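Uncharacterized protein GEBA250068378 (Sulfurospirillum deleyianum, PDB 3NKG) is of unknown function but folds into a beta-sandwich consistent with a galactose-binding-like clan, so a ligand-binding role is possible though unproven. Local coordinates at residues V24-S29 with I138-G143; S31-L36 with T166-K171. One frame throughout, in Å; residues are numbered along the deposited sequence. Where two conformers were deposited one is given.

Contact 1. Residues V24-S29 with I138-G143; sequences VKIEES and ISLDKG
Peptide groups are the flat elements that Ile-26 and Gly-143 bring together. In the plane of the Ile-26 carbonyl, on a lone pair, sits Gly-143 N, 2.9 Å from Ile-26 O; the CA of Lys-142 also approaches this oxygen. The return bond is Ile-26 N to Gly-143 O at 2.8 Å. Together they form one antiparallel hydrogen-bonded pair. Gly-143 has phi 156° and psi -166°, angles at which a CB would jam against the preceding carbonyl oxygen. Beyond the pair both chains turn toward the other sheet but stay close. Ser-29 OG, beside its own backbone N (chi1 -63°), accepts a nearly straight hydrogen bond from Lys-142 N at 2.9 Å. Ser-29 CA adds a CA-H...O contact to Leu-140 O, 3.4 Å away. Beneath these polar contacts, Ile-26 and Leu-140 cross at about a right angle, CD1 of Ile-26 3.8 Å from CD1 of Leu-140, while CG2 of Ile-26 rests against Asp-141 O at 3.6 Å. The Tyr-145 hydroxyl donates a hydrogen bond to the same Asp-141 O. Chemically, backbone and hydroxyl bonds hold the two crossovers between sandwich sheets, and the apolar pair beneath them faces the interior.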
loop_
_atom_site.group_PDB
_atom_site.type_symbol
_atom_site.label_atom_id
_atom_site.label_comp_id
_atom_site.label_asym_id
_atom_site.label_seq_id
_atom_site.Cartn_x
_atom_site.Cartn_y
_atom_site.Cartn_z
ATOM N N VAL A 24 -0.438 -17.263 -3.720
ATOM C CA VAL A 24 -0.241 -16.879 -2.361
ATOM C C VAL A 24 -0.840 -17.958 -1.481
ATOM O O VAL A 24 -2.003 -18.339 -1.654
ATOM C CB VAL A 24 -0.977 -15.547 -2.084
ATOM C CG1 VAL A 24 -1.125 -15.333 -0.584
ATOM C CG2 VAL A 24 -0.247 -14.399 -2.771
ATOM N N LYS A 25 -0.048 -18.430 -0.524
ATOM C CA LYS A 25 -0.500 -19.463 0.384
ATOM C C LYS A 25 -0.781 -18.881 1.754
ATOM O O LYS A 25 0.104 -18.330 2.391
ATOM C CB LYS A 25 0.535 -20.588 0.467
ATOM C CG LYS A 25 0.077 -21.799 1.283
ATOM C CD LYS A 25 0.981 -23.006 1.039
ATOM C CE LYS A 25 0.542 -24.228 1.836
ATOM N NZ LYS A 25 1.431 -25.410 1.577
ATOM N N ILE A 26 -2.029 -18.995 2.194
ATOM C CA ILE A 26 -2.424 -18.612 3.540
ATOM C C ILE A 26 -2.381 -19.837 4.471
ATOM O O ILE A 26 -3.129 -20.803 4.263
ATOM C CB ILE A 26 -3.843 -18.009 3.544
ATOM C CG1 ILE A 26 -3.929 -16.821 2.563
ATOM C CG2 ILE A 26 -4.253 -17.612 4.952
ATOM C CD1 ILE A 26 -3.026 -15.613 2.916
ATOM N N GLU A 27 -1.529 -19.773 5.497
ATOM C CA GLU A 27 -1.293 -20.880 6.428
ATOM C C GLU A 27 -2.289 -20.896 7.582
ATOM O O GLU A 27 -2.527 -21.938 8.190
ATOM C CB GLU A 27 0.116 -20.801 7.035
ATOM C CG GLU A 27 1.221 -20.296 6.109
ATOM C CD GLU A 27 1.754 -21.361 5.158
ATOM O OE1 GLU A 27 1.188 -22.480 5.112
ATOM O OE2 GLU A 27 2.745 -21.071 4.449
ATOM N N GLU A 28 -2.840 -19.735 7.911
ATOM C CA GLU A 28 -3.704 -19.619 9.072
ATOM C C GLU A 28 -4.947 -18.854 8.675
ATOM O O GLU A 28 -4.855 -17.787 8.034
ATOM C CB GLU A 28 -2.964 -18.890 10.207
ATOM C CG GLU A 28 -3.648 -18.935 11.584
ATOM C CD GLU A 28 -2.838 -18.230 12.691
ATOM O OE1 GLU A 28 -1.585 -18.229 12.624
ATOM O OE2 GLU A 28 -3.461 -17.680 13.631
ATOM N N SER A 29 -6.109 -19.393 9.038
ATOM C CA SER A 29 -7.350 -18.660 8.857
ATOM C C SER A 29 -7.342 -17.481 9.823
ATOM O O SER A 29 -7.480 -17.660 11.037
ATOM C CB SER A 29 -8.567 -19.565 9.115
ATOM O OG SER A 29 -8.599 -20.627 8.178
ATOM N N ILE A 138 -8.252 -7.953 5.219
ATOM C CA ILE A 138 -9.178 -8.947 4.695
ATOM C C ILE A 138 -9.051 -10.284 5.457
ATOM O O ILE A 138 -7.934 -10.747 5.764
ATOM C CB ILE A 138 -8.929 -9.186 3.186
ATOM C CG1 ILE A 138 -9.912 -10.216 2.623
ATOM C CG2 ILE A 138 -7.523 -9.688 2.960
ATOM C CD1 ILE A 138 -9.667 -10.524 1.138
ATOM N N SER A 139 -10.193 -10.899 5.760
ATOM C CA SER A 139 -10.180 -12.207 6.403
ATOM C C SER A 139 -10.027 -13.292 5.345
ATOM O O SER A 139 -10.905 -13.451 4.502
ATOM C CB SER A 139 -11.453 -12.451 7.228
ATOM O OG SER A 139 -11.530 -11.532 8.302
ATOM N N LEU A 140 -8.923 -14.044 5.407
ATOM C CA LEU A 140 -8.669 -15.157 4.476
ATOM C C LEU A 140 -8.582 -16.481 5.239
ATOM O O LEU A 140 -7.936 -16.558 6.295
ATOM C CB LEU A 140 -7.358 -14.927 3.714
ATOM C CG LEU A 140 -7.349 -13.631 2.874
ATOM C CD1 LEU A 140 -5.934 -13.201 2.458
ATOM C CD2 LEU A 140 -8.231 -13.802 1.665
ATOM N N ASP A 141 -9.243 -17.510 4.712
ATOM C CA ASP A 141 -9.118 -18.843 5.257
ATOM C C ASP A 141 -7.836 -19.486 4.750
ATOM O O ASP A 141 -7.314 -19.135 3.677
ATOM C CB ASP A 141 -10.327 -19.698 4.866
ATOM C CG ASP A 141 -11.597 -19.224 5.532
ATOM O OD1 ASP A 141 -11.493 -18.463 6.536
ATOM O OD2 ASP A 141 -12.691 -19.598 5.045
ATOM N N LYS A 142 -7.327 -20.424 5.537
ATOM C CA LYS A 142 -6.194 -21.242 5.140
ATOM C C LYS A 142 -6.464 -21.796 3.755
ATOM O O LYS A 142 -7.548 -22.290 3.483
ATOM C CB LYS A 142 -6.005 -22.406 6.119
ATOM C CG LYS A 142 -6.062 -22.003 7.577
ATOM C CD LYS A 142 -5.592 -23.126 8.487
ATOM C CE LYS A 142 -5.356 -22.620 9.906
ATOM N NZ LYS A 142 -4.464 -23.534 10.689
ATOM N N GLY A 143 -5.481 -21.705 2.876
ATOM C CA GLY A 143 -5.647 -22.185 1.529
ATOM C C GLY A 143 -4.705 -21.516 0.562
ATOM O O GLY A 143 -3.756 -20.851 0.964
#

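Contact 2. Residues S31-L36 with T166-K171; sequences SYHLIL and TIYINK
Asn-170 carries its amide opposite its backbone N (chi1 169°), a torsion that swings ND2 to Ser-31 OG, 2.9 Å away; its CB, placed by the course of the backbone, lies over one face of the His-33 ring, 3.8 Å from the ring centroid. In Tyr-168, CG stands between the backbone N and the carbonyl carbon (chi1 72°), and the ring leans toward strand 30-38, where His-33 CB lies over its face, 4.0 Å from the centroid. The two rings meet obliquely, their planes 59° apart. His-33 ND1 is held from the adjoining strand 132-140 by Thr-137 OG1, which limits rotation of the imidazole; at the ring edge a water lies in plane and accepts from Lys-171 N, its oxygen 3.2 Å away. The backbones run antiparallel, as neighbouring strands of a four-stranded sheet in a beta-sandwich: His-33 pairs with Tyr-168 and Ile-35 with Thr-166 through hydrogen-bonded pairs, and Asn-170 N extends the pairing to Ser-31 O. On the His-33 face, Ile-35 CD1 touches Tyr-168 CE2 at 3.7 Å. The other face turns to the interior, where Leu-34 and Ile-167 lie side by side, CD2 of Leu-34 3.6 Å from CG1 of Ile-167. Ile-169 CG1 sits over a face of the Tyr-32 ring, 4.2 Å from its centroid, while Tyr-32 OH is hydrogen-bonded to Glu-28 O.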
loop_
_atom_site.group_PDB
_atom_site.type_symbol
_atom_site.label_atom_id
_atom_site.label_comp_id
_atom_site.label_asym_id
_atom_site.label_seq_id
_atom_site.Cartn_x
_atom_site.Cartn_y
_atom_site.Cartn_z
ATOM N N SER A 31 -7.187 -12.653 9.823
ATOM C CA SER A 31 -7.289 -11.449 9.013
ATOM C C SER A 31 -5.877 -11.005 8.663
ATOM O O SER A 31 -4.929 -11.258 9.437
ATOM C CB SER A 31 -8.056 -10.320 9.725
ATOM O OG SER A 31 -7.441 -9.941 10.946
ATOM N N TYR A 32 -5.756 -10.366 7.501
ATOM C CA TYR A 32 -4.465 -9.978 6.936
ATOM C C TYR A 32 -4.497 -8.572 6.422
ATOM O O TYR A 32 -5.415 -8.178 5.711
ATOM C CB TYR A 32 -4.078 -10.873 5.757
ATOM C CG TYR A 32 -3.753 -12.263 6.188
ATOM C CD1 TYR A 32 -4.763 -13.181 6.451
ATOM C CD2 TYR A 32 -2.431 -12.654 6.380
ATOM C CE1 TYR A 32 -4.455 -14.481 6.882
ATOM C CE2 TYR A 32 -2.120 -13.924 6.794
ATOM C CZ TYR A 32 -3.135 -14.840 7.054
ATOM O OH TYR A 32 -2.806 -16.116 7.468
ATOM N N HIS A 33 -3.450 -7.828 6.734
ATOM C CA HIS A 33 -3.294 -6.504 6.172
ATOM C C HIS A 33 -2.687 -6.590 4.784
ATOM O O HIS A 33 -1.742 -7.361 4.561
ATOM C CB HIS A 33 -2.360 -5.665 7.048
ATOM C CG HIS A 33 -2.868 -5.450 8.433
ATOM N ND1 HIS A 33 -4.162 -5.046 8.692
ATOM C CD2 HIS A 33 -2.260 -5.581 9.636
ATOM C CE1 HIS A 33 -4.331 -4.941 9.999
ATOM N NE2 HIS A 33 -3.195 -5.267 10.594
ATOM N N LEU A 34 -3.214 -5.767 3.875
ATOM C CA LEU A 34 -2.649 -5.567 2.547
ATOM C C LEU A 34 -2.127 -4.138 2.499
ATOM O O LEU A 34 -2.872 -3.206 2.774
ATOM C CB LEU A 34 -3.720 -5.723 1.472
ATOM C CG LEU A 34 -4.563 -6.991 1.479
ATOM C CD1 LEU A 34 -5.316 -7.095 0.172
ATOM C CD2 LEU A 34 -3.686 -8.210 1.672
ATOM N N ILE A 35 -0.849 -3.962 2.164
ATOM C CA ILE A 35 -0.248 -2.626 2.237
ATOM C C ILE A 35 0.737 -2.430 1.111
ATOM O O ILE A 35 1.145 -3.394 0.447
ATOM C CB ILE A 35 0.535 -2.418 3.564
ATOM C CG1 ILE A 35 1.836 -3.210 3.535
ATOM C CG2 ILE A 35 -0.319 -2.813 4.806
ATOM C CD1 ILE A 35 2.658 -3.116 4.802
ATOM N N LEU A 36 1.132 -1.182 0.894
ATOM C CA LEU A 36 2.245 -0.907 0.009
ATOM C C LEU A 36 3.394 -0.404 0.856
ATOM O O LEU A 36 3.199 0.468 1.725
ATOM C CB LEU A 36 1.863 0.179 -1.019
ATOM C CG LEU A 36 0.663 -0.144 -1.896
ATOM C CD1 LEU A 36 0.353 1.051 -2.767
ATOM C CD2 LEU A 36 0.937 -1.371 -2.726
ATOM N N THR A 166 2.425 -5.896 -0.053
ATOM C CA THR A 166 2.729 -6.820 1.040
ATOM C C THR A 166 1.487 -7.323 1.792
ATOM O O THR A 166 0.581 -6.547 2.104
ATOM C CB THR A 166 3.734 -6.191 2.004
ATOM O OG1 THR A 166 4.989 -6.076 1.338
ATOM C CG2 THR A 166 3.928 -7.053 3.248
ATOM N N ILE A 167 1.455 -8.629 2.056
ATOM C CA ILE A 167 0.404 -9.246 2.871
ATOM C C ILE A 167 1.025 -9.730 4.163
ATOM O O ILE A 167 1.974 -10.535 4.153
ATOM C CB ILE A 167 -0.238 -10.450 2.142
ATOM C CG1 ILE A 167 -0.692 -10.044 0.747
ATOM C CG2 ILE A 167 -1.445 -11.027 2.929
ATOM C CD1 ILE A 167 -0.723 -11.175 -0.238
ATOM N N TYR A 168 0.531 -9.234 5.288
ATOM C CA TYR A 168 0.983 -9.795 6.555
ATOM C C TYR A 168 -0.165 -9.959 7.556
ATOM O O TYR A 168 -1.196 -9.283 7.474
ATOM C CB TYR A 168 2.168 -9.003 7.138
ATOM C CG TYR A 168 1.800 -7.645 7.692
ATOM C CD1 TYR A 168 1.696 -7.442 9.058
ATOM C CD2 TYR A 168 1.563 -6.569 6.852
ATOM C CE1 TYR A 168 1.354 -6.191 9.581
ATOM C CE2 TYR A 168 1.212 -5.324 7.362
ATOM C CZ TYR A 168 1.115 -5.141 8.728
ATOM O OH TYR A 168 0.767 -3.903 9.243
ATOM N N ILE A 169 0.016 -10.872 8.504
ATOM C CA ILE A 169 -1.080 -11.261 9.373
ATOM C C ILE A 169 -1.391 -10.113 10.319
ATOM O O ILE A 169 -0.483 -9.410 10.751
ATOM C CB ILE A 169 -0.744 -12.557 10.151
ATOM C CG1 ILE A 169 -2.026 -13.284 10.568
ATOM C CG2 ILE A 169 0.154 -12.249 11.335
ATOM C CD1 ILE A 169 -1.792 -14.641 11.188
ATOM N N ASN A 170 -2.675 -9.887 10.588
ATOM C CA ASN A 170 -3.095 -8.854 11.530
ATOM C C ASN A 170 -3.042 -9.382 12.974
ATOM O O ASN A 170 -3.880 -10.179 13.368
ATOM C CB ASN A 170 -4.511 -8.405 11.184
ATOM C CG ASN A 170 -5.139 -7.535 12.265
ATOM O OD1 ASN A 170 -4.444 -6.865 13.036
ATOM N ND2 ASN A 170 -6.475 -7.536 12.314
ATOM N N LYS A 171 -2.065 -8.939 13.765
ATOM C CA LYS A 171 -1.906 -9.454 15.135
ATOM C C LYS A 171 -2.779 -8.778 16.210
ATOM O O LYS A 171 -2.511 -8.926 17.398
ATOM C CB LYS A 171 -0.438 -9.412 15.586
ATOM C CG LYS A 171 0.499 -10.369 14.866
ATOM C CD LYS A 171 0.177 -11.845 15.132
ATOM C CE LYS A 171 1.441 -12.717 15.024
ATOM N NZ LYS A 171 1.167 -14.119 14.586
HETATM O O HOH W 1 -1.014 -6.101 12.883
#

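How the contacts relate
From the N terminus, strand 18-26 supplies the first segment of contact 1, and after a short turn strand 30-38 supplies that of contact 2. The chain then passes through both helices and the hairpin of strands 98-107 and 113-123 before 138-143 returns to close contact 1; strand 163-169 closes contact 2 last, so the two loops cross. Contact 1 ties the links 27-29 and 141-142 at one end of the sandwich, whereas contact 2 pairs the central strands of one sheet. Strand 132-140 binds them together: Ile-138 O lies 2.8 Å from Tyr-32 N, a probable hydrogen bond, and Ile-26 packs on Tyr-32 across the interior.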